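Local coordinates for beta-lactamase (Francisella tularensis subsp. tularensis, PDB 3P09), which probably hydrolyses the beta-lactam ring of antibiotics to a substituted beta-amino acid, as a serine enzyme of the class A beta-lactamase family, at residues A[27-30]-A[31-35]; A[159-162]-A[163-166]; A[179-182]-A[183-186]; A[219-222]-A[223-226]. All coordinates share one frame; numbering follows the deposited sequence.

Contact 1. Residues A[27-30]-A[31-35]; sequences SFKN and LENKY
Lys29 and Glu32 meet one helical turn apart: CD of Lys29 lies 3.7 Å from OE1 of Glu32, the two side chains crossing at about a right angle. Their charged ends stop short of a salt bridge, with Lys29 NZ 4.4 Å from Glu32 OE1, and a water joins them, accepting from the ammonium and donating to the carboxylate. The lysine chain bends at chi2 (66°), which leads it across Glu32 and past Asn33, whose OD1 sits 3.7 Å from Lys29 CE. A second water links Asn30 and Asn33: it donates a hydrogen bond to Asn30 OD1 and accepts one from Asn33 ND2 at 3.0 Å, between amide planes turned 42° apart.

Underneath runs the regular i to i+4 ladder of the N-terminal helix 24-35, from Leu31 N on Ser27 O to Lys34 N on Asn30 O. In the class A fold this helix packs, together with the C-terminal helix, against the five-stranded sheet. Its buried side carries Phe28 and Leu31; Leu31 CD1 comes in at the edge of the phenyl ring, 4.3 Å from Phe28 CD1.

Further out, Leu31 rests on Gln276 and Ala277 of helix 271-289, while the Phe28 ring meets that of Tyr54. Glu32 is held by Ile39 N at OE2 and by the Tyr54 hydroxyl at OE1, which ties this turn to the first two strands of the sheet.

Contact 2. Residues A[159-162]-A[163-166]; sequences ADEP and EINY
A backbone bond from Ile164 N to Asp160 O, 2.8 Å long, leads into a short 3-10 turn, whose own i to i+3 bond runs from Asn165 N to Pro162 O at 2.9 Å. The peptide bond between Glu161 and Pro162 is cis. Glu161 bends at chi2 (-82°), which brings its carboxylate beside Asn165, where ND2 makes a weak bond to OE1 at 3.4 Å with the amide and carboxylate planes 64° apart. The other oxygen of Glu161, OE2, lies 3.6 Å from the CG2 methyl of Ile164. Across the turn, Pro162 and Tyr166 run side by side; the carbonyl oxygen of Pro162 sits 3.5 Å above one face of the phenol ring, offset toward its rim. Ala159 CB packs along the aliphatic part of Glu163, and a water bridges Asp160 OD1 to Glu163 N.

Outside the turn, Asn131 ND2 bonds to Glu161 O, and Glu161 OE2 makes a weak hydrogen bond to Ser64 OG and a long, weak ion pair with Lys67. A glutamate before a cis peptide, with an asparagine four residues on and the apparent SxxK serine and lysine facing it, is the arrangement known from the omega loop of class A enzymes, consistent with this loop bordering the active site.

Contact 3. Residues A[179-182]-A[183-186]; sequences KAIT and KDIY
Lys183 lies against Lys179 one turn back on helix 178-190, which belongs to the all-helical part of the class A fold and packs against the central sheet and helix 66-80. Backbone bonds come first: four consecutive i to i+4 links run from Lys183 N on Lys179 O, nearly straight at 170°, to Tyr186 N on Thr182 O at 3.1 Å.

Side-chain carbons also rest on backbone carbonyl oxygens: CG of Lys183 is 3.3 Å from Lys179 O, and Ile185 CG2 is 3.4 Å from Thr182 O. The apolar contacts belong to Ile181 and Ile185, which reach Phe68 of helix 66-80 and Val242 of strand 239-246, while Thr182 and Tyr186 lean on strand 38-44.

Of the polar ends, Lys179 NZ stays 5.5 Å from Lys183 NZ. A bound sulfate forms a long, weak ion pair with Lys179. Thr182 OG1 is satisfied by Pro178 O, four residues back.

Asp184 has CG beside its own backbone N (chi1 -73°), a torsion that sets the carboxylate against the carbonyl of Ala180. Its OD2 is close to that of Asp152, an acidic pair that may favour protonation of one partner. Asp184 OD1 and OD2 each lie 3.2 Å from Ala180 O, acceptors meeting an acceptor without a hydrogen bond.

Contact 4. Residues A[219-222]-A[223-226]; sequences SMPK and DWII
Pro221 lies over one face of the Trp224 indole, its CB-CG-CD side nearest, the two residues belonging to a type I beta turn, Pro221 to Trp224, that leads into strand 225-232 at the edge of the five-stranded sheet. The overlap is a CH-pi contact: CG of Pro221 stands 3.7 Å from the centroid of the five-membered ring of Trp224, only 13° off the ring normal. CD of the same proline reaches toward the six-membered ring, 3.6 Å from both CD2 and CE3 of Trp224. With its CG beside the backbone N (chi1 -68°), the tryptophan swings back under the proline that opens the turn, presenting a ring face to it.

Met220, a selenomethionine in this crystal, runs at about a right angle to the tryptophan. Bends at chi2 and chi3 bring its selenium to the six-membered ring, 5.0 Å from the centroid and 67° off the normal, an oblique Met-aromatic contact. Around them, Met220 packs on Ala282 and Trp224 on Thr286, both of helix 271-289, and each also touches Ile245 of the neighbouring strand.

Asp223 turns back toward the start of the turn, placing OD1 3.7 Å from Pro221 CB. The turn is closed by Trp224 N donating to Pro221 O at 3.0 Å.

Along the chain the four contacts follow in series, each closing before the next opens. Contacts 1 and 4 both lean on the C-terminal helix 271-289, the first through helix 24-35 and the other at the start of edge strand 225-232, with centres about 24 Å apart. Contact 3, on helix 178-190, is the most central, its centre about 20 Å from those of both contact 2 and contact 4, and it packs against the sheet from the helical part. Contact 2 lies in the loop that follows helix 140-149. Between centres it is about 31 Å from contact 4, across the centre of the chain. It alone touches the putative catalytic serine and lysine; the other three belong to the scaffold around the sheet.

Contact 1. Residues A[27-30]-A[31-35]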
ATOM      1  N   SER A  27      10.286  -2.143  22.363  1.00 30.48           N
ATOM      2  CA  SER A  27      11.182  -1.866  21.249  1.00 36.09           C
ATOM      3  C   SER A  27      10.579  -0.880  20.247  1.00 26.89           C
ATOM      4  O   SER A  27      11.274  -0.012  19.722  1.00 30.29           O
ATOM      5  CB  SER A  27      11.601  -3.166  20.562  1.00 44.37           C
ATOM      6  OG  SER A  27      12.567  -3.839  21.349  1.00 45.32           O
ATOM      7  N   PHE A  28       9.285  -1.001  19.984  1.00 27.88           N
ATOM      8  CA  PHE A  28       8.633  -0.050  19.092  1.00 25.56           C
ATOM      9  C   PHE A  28       8.591   1.335  19.734  1.00 29.55           C
ATOM     10  O   PHE A  28       8.814   2.341  19.068  1.00 28.68           O
ATOM     11  CB  PHE A  28       7.233  -0.542  18.722  1.00 24.27           C
ATOM     12  CG  PHE A  28       7.244  -1.828  17.936  1.00 28.55           C
ATOM     13  CD1 PHE A  28       8.180  -2.031  16.934  1.00 31.99           C
ATOM     14  CD2 PHE A  28       6.339  -2.840  18.213  1.00 29.87           C
ATOM     15  CE1 PHE A  28       8.205  -3.215  16.214  1.00 34.76           C
ATOM     16  CE2 PHE A  28       6.355  -4.035  17.492  1.00 30.92           C
ATOM     17  CZ  PHE A  28       7.288  -4.220  16.492  1.00 28.07           C
ATOM     18  N   LYS A  29       8.311   1.383  21.034  1.00 28.99           N
ATOM     19  CA  LYS A  29       8.342   2.641  21.778  1.00 29.67           C
ATOM     20  C   LYS A  29       9.717   3.314  21.735  1.00 28.66           C
ATOM     21  O   LYS A  29       9.817   4.538  21.668  1.00 32.31           O
ATOM     22  CB  LYS A  29       7.923   2.417  23.239  1.00 32.32           C
ATOM     23  CG  LYS A  29       7.922   3.684  24.085  1.00 37.13           C
ATOM     24  CD  LYS A  29       6.868   4.676  23.615  1.00 43.88           C
ATOM     25  CE  LYS A  29       6.876   5.921  24.492  1.00 57.26           C
ATOM     26  NZ  LYS A  29       5.723   6.824  24.227  1.00 58.86           N
ATOM     27  N   ASN A  30      10.779   2.517  21.783  1.00 33.45           N
ATOM     28  CA  ASN A  30      12.120   3.071  21.660  1.00 31.53           C
ATOM     29  C   ASN A  30      12.331   3.742  20.304  1.00 30.50           C
ATOM     30  O   ASN A  30      12.988   4.781  20.216  1.00 28.07           O
ATOM     31  CB  ASN A  30      13.190   2.005  21.922  1.00 46.08           C
ATOM     32  CG  ASN A  30      13.256   1.591  23.387  1.00 63.76           C
ATOM     33  OD1 ASN A  30      12.801   2.319  24.276  1.00 61.59           O
ATOM     34  ND2 ASN A  30      13.832   0.417  23.646  1.00 71.00           N
ATOM     35  N   LEU A  31      11.765   3.157  19.250  1.00 28.82           N
ATOM     36  CA  LEU A  31      11.876   3.766  17.927  1.00 28.65           C
ATOM     37  C   LEU A  31      11.198   5.131  17.894  1.00 31.32           C
ATOM     38  O   LEU A  31      11.713   6.071  17.283  1.00 29.88           O
ATOM     39  CB  LEU A  31      11.286   2.854  16.844  1.00 26.53           C
ATOM     40  CG  LEU A  31      11.947   1.484  16.646  1.00 23.32           C
ATOM     41  CD1 LEU A  31      11.202   0.699  15.563  1.00 20.58           C
ATOM     42  CD2 LEU A  31      13.416   1.638  16.279  1.00 26.87           C
ATOM     43  N   GLU A  32      10.040   5.235  18.546  1.00 29.30           N
ATOM     44  CA  GLU A  32       9.315   6.502  18.623  1.00 32.31           C
ATOM     45  C   GLU A  32      10.105   7.569  19.379  1.00 33.36           C
ATOM     46  O   GLU A  32      10.175   8.720  18.950  1.00 32.92           O
ATOM     47  CB  GLU A  32       7.927   6.299  19.250  1.00 26.64           C
ATOM     48  CG  GLU A  32       6.937   5.678  18.263  1.00 25.72           C
ATOM     49  CD  GLU A  32       5.622   5.245  18.895  1.00 29.50           C
ATOM     50  OE1 GLU A  32       5.557   5.110  20.132  1.00 29.50           O
ATOM     51  OE2 GLU A  32       4.643   5.025  18.141  1.00 27.25           O
ATOM     52  N   ASN A  33      10.695   7.176  20.501  1.00 29.05           N
ATOM     53  CA  ASN A  33      11.530   8.071  21.294  1.00 34.62           C
ATOM     54  C   ASN A  33      12.721   8.565  20.492  1.00 37.41           C
ATOM     55  O   ASN A  33      13.123   9.727  20.580  1.00 34.09           O
ATOM     56  CB  ASN A  33      12.035   7.343  22.536  1.00 36.39           C
ATOM     57  CG  ASN A  33      10.936   7.097  23.552  1.00 41.88           C
ATOM     58  OD1 ASN A  33       9.933   7.804  23.572  1.00 38.43           O
ATOM     59  ND2 ASN A  33      11.123   6.089  24.405  1.00 44.01           N
ATOM     60  N   LYS A  34      13.284   7.654  19.710  1.00 31.23           N
ATOM     61  CA  LYS A  34      14.468   7.930  18.922  1.00 34.28           C
ATOM     62  C   LYS A  34      14.171   8.903  17.777  1.00 31.01           C
ATOM     63  O   LYS A  34      14.958   9.819  17.512  1.00 29.12           O
ATOM     64  CB  LYS A  34      15.017   6.603  18.387  1.00 39.21           C
ATOM     65  CG  LYS A  34      16.323   6.680  17.640  1.00 41.88           C
ATOM     66  CD  LYS A  34      16.795   5.264  17.303  1.00 45.20           C
ATOM     67  CE  LYS A  34      18.000   5.263  16.379  1.00 38.34           C
ATOM     68  NZ  LYS A  34      18.212   3.919  15.778  1.00 38.27           N
ATOM     69  N   TYR A  35      13.033   8.719  17.110  1.00 25.19           N
ATOM     70  CA  TYR A  35      12.758   9.456  15.873  1.00 25.49           C
ATOM     71  C   TYR A  35      11.600  10.466  15.928  1.00 26.42           C
ATOM     72  O   TYR A  35      11.323  11.149  14.934  1.00 26.53           O
ATOM     73  CB  TYR A  35      12.497   8.472  14.736  1.00 26.52           C
ATOM     74  CG  TYR A  35      13.709   7.718  14.285  1.00 26.60           C
ATOM     75  CD1 TYR A  35      14.778   8.372  13.692  1.00 23.40           C
ATOM     76  CD2 TYR A  35      13.783   6.340  14.430  1.00 31.73           C
ATOM     77  CE1 TYR A  35      15.895   7.670  13.260  1.00 30.08           C
ATOM     78  CE2 TYR A  35      14.890   5.636  14.012  1.00 30.12           C
ATOM     79  CZ  TYR A  35      15.942   6.298  13.429  1.00 32.90           C
ATOM     80  OH  TYR A  35      17.037   5.573  13.006  1.00 37.13           O
TER
HETATM   81  O   HOH W   1       5.776   7.170  21.730  1.00 39.91           O
HETATM   82  O   HOH W   2      14.015   5.253  24.754  1.00 50.06           O

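Contact 2. Residues A[159-162]-A[163-166]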
ATOM      1  N   ALA A 159      -9.899  11.694  -2.181  1.00 22.19           N
ATOM      2  CA  ALA A 159      -9.259  12.288  -3.346  1.00 30.15           C
ATOM      3  C   ALA A 159      -8.296  11.316  -4.014  1.00 29.17           C
ATOM      4  O   ALA A 159      -7.930  10.286  -3.449  1.00 23.64           O
ATOM      5  CB  ALA A 159      -8.532  13.577  -2.951  1.00 29.32           C
ATOM      6  N   ASP A 160      -7.901  11.650  -5.235  1.00 30.42           N
ATOM      7  CA  ASP A 160      -6.865  10.900  -5.923  1.00 28.17           C
ATOM      8  C   ASP A 160      -5.556  11.690  -5.849  1.00 28.15           C
ATOM      9  O   ASP A 160      -5.368  12.455  -4.904  1.00 27.61           O
ATOM     10  CB  ASP A 160      -7.291  10.532  -7.348  1.00 31.17           C
ATOM     11  CG  ASP A 160      -7.646  11.735  -8.193  1.00 35.31           C
ATOM     12  OD1 ASP A 160      -7.205  12.857  -7.855  1.00 33.41           O
ATOM     13  OD2 ASP A 160      -8.351  11.545  -9.211  1.00 43.25           O
ATOM     14  N   GLU A 161      -4.652  11.497  -6.808  1.00 21.09           N
ATOM     15  CA  GLU A 161      -3.314  12.092  -6.730  1.00 22.79           C
ATOM     16  C   GLU A 161      -3.301  13.477  -7.337  1.00 24.26           C
ATOM     17  O   GLU A 161      -3.876  13.682  -8.398  1.00 28.91           O
ATOM     18  CB  GLU A 161      -2.276  11.224  -7.479  1.00 27.45           C
ATOM     19  CG  GLU A 161      -1.881   9.906  -6.790  1.00 36.89           C
ATOM     20  CD  GLU A 161      -0.832  10.098  -5.712  1.00 49.64           C
ATOM     21  OE1 GLU A 161      -0.095  11.101  -5.772  1.00 60.30           O
ATOM     22  OE2 GLU A 161      -0.742   9.248  -4.801  1.00 58.01           O
ATOM     23  N   PRO A 162      -2.592  14.421  -6.696  1.00 28.43           N
ATOM     24  CA  PRO A 162      -1.794  14.232  -5.480  1.00 24.97           C
ATOM     25  C   PRO A 162      -2.515  14.636  -4.186  1.00 28.33           C
ATOM     26  O   PRO A 162      -1.936  14.532  -3.095  1.00 24.03           O
ATOM     27  CB  PRO A 162      -0.618  15.180  -5.709  1.00 25.63           C
ATOM     28  CG  PRO A 162      -1.197  16.295  -6.483  1.00 28.68           C
ATOM     29  CD  PRO A 162      -2.331  15.732  -7.314  1.00 31.70           C
ATOM     30  N   GLU A 163      -3.759  15.080  -4.299  1.00 22.28           N
ATOM     31  CA  GLU A 163      -4.480  15.608  -3.134  1.00 23.08           C
ATOM     32  C   GLU A 163      -4.598  14.584  -1.992  1.00 25.71           C
ATOM     33  O   GLU A 163      -4.640  14.964  -0.829  1.00 27.86           O
ATOM     34  CB  GLU A 163      -5.866  16.138  -3.529  1.00 22.48           C
ATOM     35  CG  GLU A 163      -6.631  16.745  -2.355  1.00 25.14           C
ATOM     36  CD  GLU A 163      -7.932  17.422  -2.753  1.00 32.87           C
ATOM     37  OE1 GLU A 163      -8.443  17.151  -3.861  1.00 33.69           O
ATOM     38  OE2 GLU A 163      -8.446  18.232  -1.943  1.00 32.47           O
ATOM     39  N   ILE A 164      -4.643  13.297  -2.334  1.00 28.87           N
ATOM     40  CA  ILE A 164      -4.703  12.221  -1.337  1.00 23.46           C
ATOM     41  C   ILE A 164      -3.588  12.350  -0.300  1.00 24.62           C
ATOM     42  O   ILE A 164      -3.707  11.860   0.822  1.00 24.16           O
ATOM     43  CB  ILE A 164      -4.620  10.816  -2.006  1.00 24.47           C
ATOM     44  CG1 ILE A 164      -4.670   9.683  -0.972  1.00 30.51           C
ATOM     45  CG2 ILE A 164      -3.307  10.659  -2.790  1.00 22.49           C
ATOM     46  CD1 ILE A 164      -5.990   9.428  -0.366  1.00 32.41           C
ATOM     47  N   ASN A 165      -2.498  13.008  -0.675  1.00 23.74           N
ATOM     48  CA  ASN A 165      -1.334  13.099   0.202  1.00 22.14           C
ATOM     49  C   ASN A 165      -1.464  14.101   1.347  1.00 28.51           C
ATOM     50  O   ASN A 165      -0.644  14.111   2.268  1.00 26.82           O
ATOM     51  CB  ASN A 165      -0.087  13.433  -0.621  1.00 15.50           C
ATOM     52  CG  ASN A 165       0.311  12.299  -1.530  1.00 25.53           C
ATOM     53  OD1 ASN A 165       0.424  11.164  -1.092  1.00 25.00           O
ATOM     54  ND2 ASN A 165       0.496  12.595  -2.800  1.00 25.93           N
ATOM     55  N   TYR A 166      -2.483  14.948   1.285  1.00 27.12           N
ATOM     56  CA  TYR A 166      -2.613  16.038   2.248  1.00 31.71           C
ATOM     57  C   TYR A 166      -3.599  15.687   3.334  1.00 28.71           C
ATOM     58  O   TYR A 166      -4.757  15.368   3.066  1.00 28.55           O
ATOM     59  CB  TYR A 166      -3.069  17.312   1.559  1.00 33.34           C
ATOM     60  CG  TYR A 166      -2.394  17.518   0.230  1.00 41.03           C
ATOM     61  CD1 TYR A 166      -1.050  17.221   0.062  1.00 36.79           C
ATOM     62  CD2 TYR A 166      -3.109  17.995  -0.864  1.00 51.37           C
ATOM     63  CE1 TYR A 166      -0.427  17.389  -1.166  1.00 38.09           C
ATOM     64  CE2 TYR A 166      -2.496  18.181  -2.090  1.00 51.84           C
ATOM     65  CZ  TYR A 166      -1.156  17.875  -2.232  1.00 49.39           C
ATOM     66  OH  TYR A 166      -0.557  18.059  -3.454  1.00 51.77           O
TER
HETATM   67  O   HOH W   3      -5.717  15.295  -6.631  1.00 27.83           O

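Contact 3. Residues A[179-182]-A[183-186]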
ATOM      1  N   LYS A 179      -4.072  -1.895  11.249  1.00 18.94           N
ATOM      2  CA  LYS A 179      -4.908  -3.091  11.245  1.00 15.96           C
ATOM      3  C   LYS A 179      -5.730  -3.183   9.961  1.00 20.54           C
ATOM      4  O   LYS A 179      -5.740  -4.212   9.285  1.00 20.80           O
ATOM      5  CB  LYS A 179      -5.817  -3.097  12.491  1.00 20.40           C
ATOM      6  CG  LYS A 179      -6.612  -4.373  12.705  1.00 30.04           C
ATOM      7  CD  LYS A 179      -7.427  -4.287  13.994  1.00 42.56           C
ATOM      8  CE  LYS A 179      -8.278  -5.538  14.188  1.00 55.70           C
ATOM      9  NZ  LYS A 179      -9.107  -5.492  15.428  1.00 56.67           N
ATOM     10  N   ALA A 180      -6.404  -2.092   9.606  1.00 23.47           N
ATOM     11  CA  ALA A 180      -7.316  -2.115   8.476  1.00 23.97           C
ATOM     12  C   ALA A 180      -6.577  -2.377   7.169  1.00 23.10           C
ATOM     13  O   ALA A 180      -7.001  -3.205   6.353  1.00 19.61           O
ATOM     14  CB  ALA A 180      -8.126  -0.802   8.393  1.00 21.81           C
ATOM     15  N   ILE A 181      -5.477  -1.663   6.970  1.00 18.41           N
ATOM     16  CA  ILE A 181      -4.774  -1.726   5.697  1.00 14.09           C
ATOM     17  C   ILE A 181      -4.076  -3.072   5.533  1.00 18.69           C
ATOM     18  O   ILE A 181      -3.949  -3.566   4.425  1.00 18.34           O
ATOM     19  CB  ILE A 181      -3.764  -0.582   5.532  1.00 19.39           C
ATOM     20  CG1 ILE A 181      -3.424  -0.402   4.050  1.00 20.15           C
ATOM     21  CG2 ILE A 181      -2.508  -0.831   6.384  1.00 19.78           C
ATOM     22  CD1 ILE A 181      -4.625   0.065   3.235  1.00 19.84           C
ATOM     23  N   THR A 182      -3.676  -3.686   6.646  1.00 16.43           N
ATOM     24  CA  THR A 182      -2.981  -4.973   6.611  1.00 20.57           C
ATOM     25  C   THR A 182      -3.971  -6.120   6.398  1.00 20.46           C
ATOM     26  O   THR A 182      -3.706  -7.033   5.627  1.00 20.32           O
ATOM     27  CB  THR A 182      -2.141  -5.205   7.907  1.00 20.05           C
ATOM     28  OG1 THR A 182      -1.151  -4.183   8.016  1.00 21.14           O
ATOM     29  CG2 THR A 182      -1.421  -6.553   7.882  1.00 18.54           C
ATOM     30  N   LYS A 183      -5.104  -6.084   7.091  1.00 21.82           N
ATOM     31  CA  LYS A 183      -6.193  -7.011   6.784  1.00 22.52           C
ATOM     32  C   LYS A 183      -6.587  -6.897   5.297  1.00 22.19           C
ATOM     33  O   LYS A 183      -6.884  -7.898   4.643  1.00 21.34           O
ATOM     34  CB  LYS A 183      -7.403  -6.764   7.700  1.00 20.80           C
ATOM     35  CG  LYS A 183      -7.166  -7.190   9.161  1.00 19.64           C
ATOM     36  CD  LYS A 183      -8.466  -7.289   9.975  1.00 30.63           C
ATOM     37  CE  LYS A 183      -9.357  -6.102   9.745  1.00 44.57           C
ATOM     38  NZ  LYS A 183     -10.746  -6.326  10.265  1.00 52.33           N
ATOM     39  N   ASP A 184      -6.570  -5.681   4.758  1.00 18.63           N
ATOM     40  CA  ASP A 184      -6.945  -5.474   3.353  1.00 19.65           C
ATOM     41  C   ASP A 184      -6.020  -6.193   2.378  1.00 21.45           C
ATOM     42  O   ASP A 184      -6.478  -6.857   1.455  1.00 24.52           O
ATOM     43  CB  ASP A 184      -6.933  -3.990   2.988  1.00 21.91           C
ATOM     44  CG  ASP A 184      -8.100  -3.230   3.584  1.00 27.07           C
ATOM     45  OD1 ASP A 184      -9.072  -3.876   4.046  1.00 22.36           O
ATOM     46  OD2 ASP A 184      -8.043  -1.981   3.576  1.00 24.70           O
ATOM     47  N   ILE A 185      -4.716  -6.029   2.562  1.00 21.71           N
ATOM     48  CA  ILE A 185      -3.782  -6.622   1.608  1.00 21.08           C
ATOM     49  C   ILE A 185      -3.828  -8.143   1.726  1.00 20.36           C
ATOM     50  O   ILE A 185      -3.718  -8.852   0.731  1.00 19.10           O
ATOM     51  CB  ILE A 185      -2.337  -6.073   1.780  1.00 18.55           C
ATOM     52  CG1 ILE A 185      -1.530  -6.287   0.492  1.00 18.60           C
ATOM     53  CG2 ILE A 185      -1.641  -6.716   2.970  1.00 20.91           C
ATOM     54  CD1 ILE A 185      -0.185  -5.546   0.484  1.00 18.10           C
ATOM     55  N   TYR A 186      -4.018  -8.644   2.940  1.00 20.03           N
ATOM     56  CA  TYR A 186      -4.095 -10.097   3.148  1.00 17.06           C
ATOM     57  C   TYR A 186      -5.350 -10.648   2.488  1.00 18.09           C
ATOM     58  O   TYR A 186      -5.321 -11.684   1.822  1.00 22.78           O
ATOM     59  CB  TYR A 186      -4.142 -10.426   4.643  1.00 19.26           C
ATOM     60  CG  TYR A 186      -4.050 -11.910   4.923  1.00 21.40           C
ATOM     61  CD1 TYR A 186      -5.193 -12.696   5.013  1.00 29.93           C
ATOM     62  CD2 TYR A 186      -2.814 -12.529   5.076  1.00 26.34           C
ATOM     63  CE1 TYR A 186      -5.106 -14.068   5.265  1.00 28.77           C
ATOM     64  CE2 TYR A 186      -2.716 -13.890   5.316  1.00 29.11           C
ATOM     65  CZ  TYR A 186      -3.863 -14.653   5.413  1.00 33.78           C
ATOM     66  OH  TYR A 186      -3.753 -16.002   5.658  1.00 30.48           O
TER

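Contact 4. Residues A[219-222]-A[223-226]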
ATOM      1  N   SER A 219      15.063  -5.490   5.436  1.00 24.25           N
ATOM      2  CA  SER A 219      15.341  -6.173   6.687  1.00 25.19           C
ATOM      3  C   SER A 219      14.892  -7.628   6.712  1.00 29.47           C
ATOM      4  O   SER A 219      15.105  -8.318   7.707  1.00 31.18           O
ATOM      5  CB  SER A 219      14.700  -5.420   7.856  1.00 26.54           C
ATOM      6  OG  SER A 219      15.237  -4.110   7.959  1.00 27.87           O
HETATM    7  N   MSE A 220      14.258  -8.079   5.636  1.00 27.77           N
HETATM    8  CA  MSE A 220      13.803  -9.461   5.528  1.00 29.22           C
HETATM    9  C   MSE A 220      15.013 -10.360   5.255  1.00 30.42           C
HETATM   10  O   MSE A 220      15.939  -9.971   4.538  1.00 29.68           O
HETATM   11  CB  MSE A 220      12.758  -9.613   4.398  1.00 37.57           C
HETATM   12  CG  MSE A 220      11.291  -9.138   4.709  1.00 21.50           C
HETATM   13 SE   MSE A 220      10.740  -9.596   6.485  0.78 48.70          SE
HETATM   14  CE  MSE A 220      11.133  -7.896   7.366  1.00 53.25           C
ATOM     15  N   PRO A 221      15.017 -11.571   5.828  1.00 23.69           N
ATOM     16  CA  PRO A 221      16.035 -12.531   5.388  1.00 32.40           C
ATOM     17  C   PRO A 221      15.954 -12.695   3.878  1.00 37.48           C
ATOM     18  O   PRO A 221      14.864 -12.662   3.307  1.00 37.66           O
ATOM     19  CB  PRO A 221      15.626 -13.823   6.091  1.00 34.79           C
ATOM     20  CG  PRO A 221      14.865 -13.367   7.289  1.00 32.13           C
ATOM     21  CD  PRO A 221      14.112 -12.148   6.832  1.00 22.76           C
ATOM     22  N   LYS A 222      17.097 -12.872   3.232  1.00 55.48           N
ATOM     23  CA  LYS A 222      17.158 -12.822   1.772  1.00 64.69           C
ATOM     24  C   LYS A 222      16.437 -13.972   1.055  1.00 52.99           C
ATOM     25  O   LYS A 222      16.108 -13.862  -0.127  1.00 48.56           O
ATOM     26  CB  LYS A 222      18.613 -12.681   1.319  1.00 78.95           C
ATOM     27  CG  LYS A 222      19.284 -11.455   1.937  1.00 89.00           C
ATOM     28  CD  LYS A 222      20.776 -11.394   1.667  1.00 96.96           C
ATOM     29  CE  LYS A 222      21.407 -10.218   2.399  1.00100.32           C
ATOM     30  NZ  LYS A 222      22.828 -10.001   2.005  1.00103.47           N
ATOM     31  N   ASP A 223      16.168 -15.058   1.775  1.00 46.57           N
ATOM     32  CA  ASP A 223      15.402 -16.175   1.220  1.00 48.69           C
ATOM     33  C   ASP A 223      13.891 -16.077   1.491  1.00 42.62           C
ATOM     34  O   ASP A 223      13.129 -16.984   1.143  1.00 46.80           O
ATOM     35  CB  ASP A 223      15.947 -17.511   1.729  1.00 54.92           C
ATOM     36  CG  ASP A 223      16.162 -17.520   3.229  1.00 71.03           C
ATOM     37  OD1 ASP A 223      16.659 -16.507   3.767  1.00 74.05           O
ATOM     38  OD2 ASP A 223      15.838 -18.541   3.870  1.00 75.97           O
ATOM     39  N   TRP A 224      13.462 -14.987   2.121  1.00 28.25           N
ATOM     40  CA  TRP A 224      12.038 -14.708   2.257  1.00 25.87           C
ATOM     41  C   TRP A 224      11.539 -13.919   1.046  1.00 35.11           C
ATOM     42  O   TRP A 224      12.181 -12.964   0.621  1.00 34.29           O
ATOM     43  CB  TRP A 224      11.751 -13.936   3.556  1.00 24.92           C
ATOM     44  CG  TRP A 224      11.983 -14.766   4.802  1.00 30.90           C
ATOM     45  CD1 TRP A 224      12.689 -15.940   4.892  1.00 29.70           C
ATOM     46  CD2 TRP A 224      11.496 -14.491   6.120  1.00 30.46           C
ATOM     47  NE1 TRP A 224      12.675 -16.408   6.193  1.00 25.86           N
ATOM     48  CE2 TRP A 224      11.948 -15.535   6.963  1.00 34.86           C
ATOM     49  CE3 TRP A 224      10.722 -13.468   6.671  1.00 29.40           C
ATOM     50  CZ2 TRP A 224      11.649 -15.575   8.325  1.00 33.37           C
ATOM     51  CZ3 TRP A 224      10.431 -13.508   8.023  1.00 36.40           C
ATOM     52  CH2 TRP A 224      10.895 -14.557   8.836  1.00 28.67           C
ATOM     53  N   ILE A 225      10.400 -14.324   0.488  1.00 29.84           N
ATOM     54  CA  ILE A 225       9.836 -13.633  -0.667  1.00 25.62           C
ATOM     55  C   ILE A 225       8.886 -12.540  -0.206  1.00 26.11           C
ATOM     56  O   ILE A 225       8.137 -12.731   0.746  1.00 23.99           O
ATOM     57  CB  ILE A 225       9.088 -14.605  -1.577  1.00 25.05           C
ATOM     58  CG1 ILE A 225      10.021 -15.727  -2.035  1.00 34.85           C
ATOM     59  CG2 ILE A 225       8.525 -13.877  -2.788  1.00 24.82           C
ATOM     60  CD1 ILE A 225       9.308 -16.836  -2.758  1.00 36.67           C
ATOM     61  N   ILE A 226       8.914 -11.389  -0.875  1.00 19.49           N
ATOM     62  CA  ILE A 226       8.050 -10.282  -0.479  1.00 19.07           C
ATOM     63  C   ILE A 226       7.434  -9.570  -1.683  1.00 26.15           C
ATOM     64  O   ILE A 226       8.026  -9.528  -2.765  1.00 21.97           O
ATOM     65  CB  ILE A 226       8.809  -9.271   0.426  1.00 39.24           C
ATOM     66  CG1 ILE A 226       7.988  -8.002   0.643  1.00 41.16           C
ATOM     67  CG2 ILE A 226      10.155  -8.908  -0.167  1.00 46.17           C
ATOM     68  CD1 ILE A 226       8.646  -7.028   1.600  1.00 43.24           C
TER